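PDB 3KG7: CurH from Lyngbya majuscula, which probably dehydrates the beta-hydroxyacyl intermediate carried by its polyketide synthase module, leaving an alpha,beta-double bond during assembly of curacin. Local coordinates for residues A170-W175 with E184-K189. Numbering follows the deposited sequence.
Sequences AVRQAW and EIEVPK
The pairing of Gln173 with Glu184 and of Val171 with Ile185 joins the two antiparallel strands of a beta hairpin, 171-176 and 181-186, near the edge of the second hotdog half of this dehydratase. Glu184 N gives a nearly straight bond to Gln173 O at 2.8 Å, and at the far end Glu186 N reaches Ala170 O at 2.9 Å. Between them the register slips by one residue. Glu184 O receives Arg172 N at 2.8 Å and, more weakly, Gln173 N at 3.4 Å; two residues, Arg172 and Gln173, thus stand opposite the single Glu184, which makes this a classic beta bulge, and the helix-like backbone of Arg172 (phi -72°, psi -45°) accommodates the extra residue. The bulge turns the Arg172 side chain toward the partner strand, where its long aliphatic part runs beside Glu184, with CD 3.4 Å from OE2, and NE forms a salt bridge of weak hydrogen-bond geometry with Glu186 OE2 at 3.2 Å. Glu186 meets it with CG placed between backbone N and carbonyl carbon (chi1 70°), which brings the carboxylate over to the neighbouring strand, where OE2 approaches the guanidinium obliquely, the two planes turned well away from parallel. A glutamine here removes the negative charge and would probably leave Arg172 NE without its ionic mate. Since Arg243 lies close to Arg172, the two glutamates are likely to offset the gathered positive charge. With its chain extended, Glu184 also sets OE1 at the edge of the Trp175 ring, 3.5 Å from CH2, while its CB packs against CZ3. Beyond the bulge small size matters: the methyl of Ala170 fits against Pro188 CG and Ile185 CG2, and helix 202-207 covers Ala170 and Ile185 through Ala207.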
ATOM      1  N   ALA C 170      27.132  15.524  14.675  1.00 86.65           N
ATOM      2  CA  ALA C 170      27.144  16.393  13.496  1.00 87.22           C
ATOM      3  C   ALA C 170      27.554  17.822  13.826  1.00 88.36           C
ATOM      4  O   ALA C 170      27.758  18.631  12.923  1.00 89.75           O
ATOM      5  CB  ALA C 170      25.773  16.382  12.814  1.00 86.19           C
ATOM      6  N   VAL C 171      27.667  18.130  15.114  1.00 86.26           N
ATOM      7  CA  VAL C 171      27.999  19.479  15.548  1.00 83.77           C
ATOM      8  C   VAL C 171      29.511  19.692  15.562  1.00 85.38           C
ATOM      9  O   VAL C 171      30.210  19.255  16.483  1.00 85.05           O
ATOM     10  CB  VAL C 171      27.397  19.803  16.929  1.00 83.19           C
ATOM     11  CG1 VAL C 171      27.609  21.265  17.266  1.00 81.04           C
ATOM     12  CG2 VAL C 171      25.915  19.453  16.962  1.00 83.18           C
ATOM     13  N   ARG C 172      30.006  20.368  14.529  1.00 86.55           N
ATOM     14  CA  ARG C 172      31.430  20.662  14.406  1.00 88.17           C
ATOM     15  C   ARG C 172      31.889  21.734  15.401  1.00 88.09           C
ATOM     16  O   ARG C 172      32.929  21.582  16.048  1.00 88.76           O
ATOM     17  CB  ARG C 172      31.777  21.066  12.968  1.00 90.90           C
ATOM     18  CG  ARG C 172      33.232  20.800  12.598  1.00 95.40           C
ATOM     19  CD  ARG C 172      33.530  21.074  11.124  1.00 96.63           C
ATOM     20  NE  ARG C 172      34.702  20.318  10.673  1.00100.94           N
ATOM     21  CZ  ARG C 172      35.967  20.708  10.821  1.00102.02           C
ATOM     22  NH1 ARG C 172      36.260  21.864  11.404  1.00102.54           N
ATOM     23  NH2 ARG C 172      36.950  19.934  10.380  1.00102.51           N
ATOM     24  N   GLN C 173      31.112  22.810  15.521  1.00 88.55           N
ATOM     25  CA  GLN C 173      31.453  23.917  16.418  1.00 88.71           C
ATOM     26  C   GLN C 173      30.199  24.610  16.947  1.00 87.13           C
ATOM     27  O   GLN C 173      29.185  24.689  16.253  1.00 87.59           O
ATOM     28  CB  GLN C 173      32.360  24.922  15.700  1.00 89.90           C
ATOM     29  CG  GLN C 173      33.172  25.830  16.621  1.00 93.07           C
ATOM     30  CD  GLN C 173      34.328  25.116  17.297  1.00 95.24           C
ATOM     31  OE1 GLN C 173      34.929  24.204  16.728  1.00 96.95           O
ATOM     32  NE2 GLN C 173      34.649  25.533  18.519  1.00 95.44           N
ATOM     33  N   ALA C 174      30.277  25.108  18.176  1.00 86.79           N
ATOM     34  CA  ALA C 174      29.156  25.803  18.796  1.00 87.33           C
ATOM     35  C   ALA C 174      29.567  27.166  19.354  1.00 88.29           C
ATOM     36  O   ALA C 174      30.632  27.302  19.960  1.00 89.92           O
ATOM     37  CB  ALA C 174      28.549  24.942  19.886  1.00 87.07           C
ATOM     38  N   TRP C 175      28.724  28.172  19.134  1.00 88.05           N
ATOM     39  CA  TRP C 175      28.928  29.494  19.719  1.00 88.76           C
ATOM     40  C   TRP C 175      27.702  29.906  20.528  1.00 90.65           C
ATOM     41  O   TRP C 175      26.585  29.475  20.238  1.00 91.87           O
ATOM     42  CB  TRP C 175      29.207  30.533  18.632  1.00 86.17           C
ATOM     43  CG  TRP C 175      30.452  30.292  17.817  1.00 85.42           C
ATOM     44  CD1 TRP C 175      31.698  30.800  18.055  1.00 84.70           C
ATOM     45  CD2 TRP C 175      30.562  29.506  16.619  1.00 84.60           C
ATOM     46  NE1 TRP C 175      32.578  30.373  17.089  1.00 84.61           N
ATOM     47  CE2 TRP C 175      31.907  29.576  16.196  1.00 84.63           C
ATOM     48  CE3 TRP C 175      29.655  28.751  15.864  1.00 84.26           C
ATOM     49  CZ2 TRP C 175      32.370  28.915  15.051  1.00 84.45           C
ATOM     50  CZ3 TRP C 175      30.118  28.094  14.724  1.00 84.51           C
ATOM     51  CH2 TRP C 175      31.462  28.183  14.331  1.00 84.37           C
ATOM     52  N   GLU C 184      27.623  25.121  14.025  1.00 83.40           N
ATOM     53  CA  GLU C 184      28.193  24.713  12.741  1.00 84.25           C
ATOM     54  C   GLU C 184      27.993  23.210  12.576  1.00 85.23           C
ATOM     55  O   GLU C 184      28.487  22.419  13.387  1.00 86.23           O
ATOM     56  CB  GLU C 184      29.678  25.084  12.655  1.00 83.87           C
ATOM     57  CG  GLU C 184      30.343  24.748  11.320  1.00 83.95           C
ATOM     58  CD  GLU C 184      31.792  25.209  11.243  1.00 84.71           C
ATOM     59  OE1 GLU C 184      32.047  26.424  11.402  1.00 85.36           O
ATOM     60  OE2 GLU C 184      32.677  24.354  11.014  1.00 85.12           O
ATOM     61  N   ILE C 185      27.269  22.825  11.528  1.00 84.13           N
ATOM     62  CA  ILE C 185      26.835  21.442  11.352  1.00 83.65           C
ATOM     63  C   ILE C 185      27.379  20.833  10.061  1.00 84.33           C
ATOM     64  O   ILE C 185      27.324  21.463   9.004  1.00 85.17           O
ATOM     65  CB  ILE C 185      25.297  21.345  11.407  1.00 83.63           C
ATOM     66  CG1 ILE C 185      24.807  21.698  12.814  1.00 84.12           C
ATOM     67  CG2 ILE C 185      24.819  19.959  11.020  1.00 83.77           C
ATOM     68  CD1 ILE C 185      23.375  22.182  12.861  1.00 86.00           C
ATOM     69  N   GLU C 186      27.909  19.613  10.171  1.00 84.10           N
ATOM     70  CA  GLU C 186      28.450  18.854   9.043  1.00 85.65           C
ATOM     71  C   GLU C 186      27.967  17.400   9.107  1.00 85.04           C
ATOM     72  O   GLU C 186      27.440  16.965  10.133  1.00 86.55           O
ATOM     73  CB  GLU C 186      29.986  18.906   9.043  1.00 87.80           C
ATOM     74  CG  GLU C 186      30.649  18.112  10.187  1.00 92.06           C
ATOM     75  CD  GLU C 186      32.151  17.894   9.998  1.00 92.52           C
ATOM     76  OE1 GLU C 186      32.624  17.871   8.838  1.00 94.44           O
ATOM     77  OE2 GLU C 186      32.858  17.732  11.019  1.00 93.88           O
ATOM     78  N   VAL C 187      28.153  16.663   8.012  1.00 83.40           N
ATOM     79  CA  VAL C 187      27.791  15.247   7.927  1.00 81.81           C
ATOM     80  C   VAL C 187      28.789  14.418   8.742  1.00 83.13           C
ATOM     81  O   VAL C 187      29.977  14.383   8.399  1.00 82.74           O
ATOM     82  CB  VAL C 187      27.820  14.747   6.453  1.00 81.50           C
ATOM     83  CG1 VAL C 187      27.567  13.233   6.367  1.00 78.69           C
ATOM     84  CG2 VAL C 187      26.831  15.534   5.573  1.00 80.44           C
ATOM     85  N   PRO C 188      28.322  13.746   9.820  1.00 83.22           N
ATOM     86  CA  PRO C 188      29.249  12.923  10.599  1.00 81.28           C
ATOM     87  C   PRO C 188      29.907  11.869   9.720  1.00 81.51           C
ATOM     88  O   PRO C 188      29.229  11.215   8.921  1.00 81.22           O
ATOM     89  CB  PRO C 188      28.344  12.261  11.645  1.00 81.53           C
ATOM     90  CG  PRO C 188      27.170  13.154  11.754  1.00 82.56           C
ATOM     91  CD  PRO C 188      26.956  13.703  10.374  1.00 82.74           C
ATOM     92  N   LYS C 189      31.220  11.720   9.866  1.00 81.95           N
ATOM     93  CA  LYS C 189      32.000  10.781   9.059  1.00 82.71           C
ATOM     94  C   LYS C 189      31.412   9.364   9.090  1.00 81.84           C
ATOM     95  O   LYS C 189      31.381   8.677   8.067  1.00 81.33           O
ATOM     96  CB  LYS C 189      33.457  10.779   9.525  1.00 84.09           C
ATOM     97  CG  LYS C 189      34.375   9.843   8.753  1.00 86.60           C
ATOM     98  CD  LYS C 189      35.552   9.410   9.618  1.00 88.43           C
ATOM     99  CE  LYS C 189      36.310   8.264   8.987  1.00 88.57           C
ATOM    100  NZ  LYS C 189      37.151   7.579   9.994  1.00 88.92           N
TER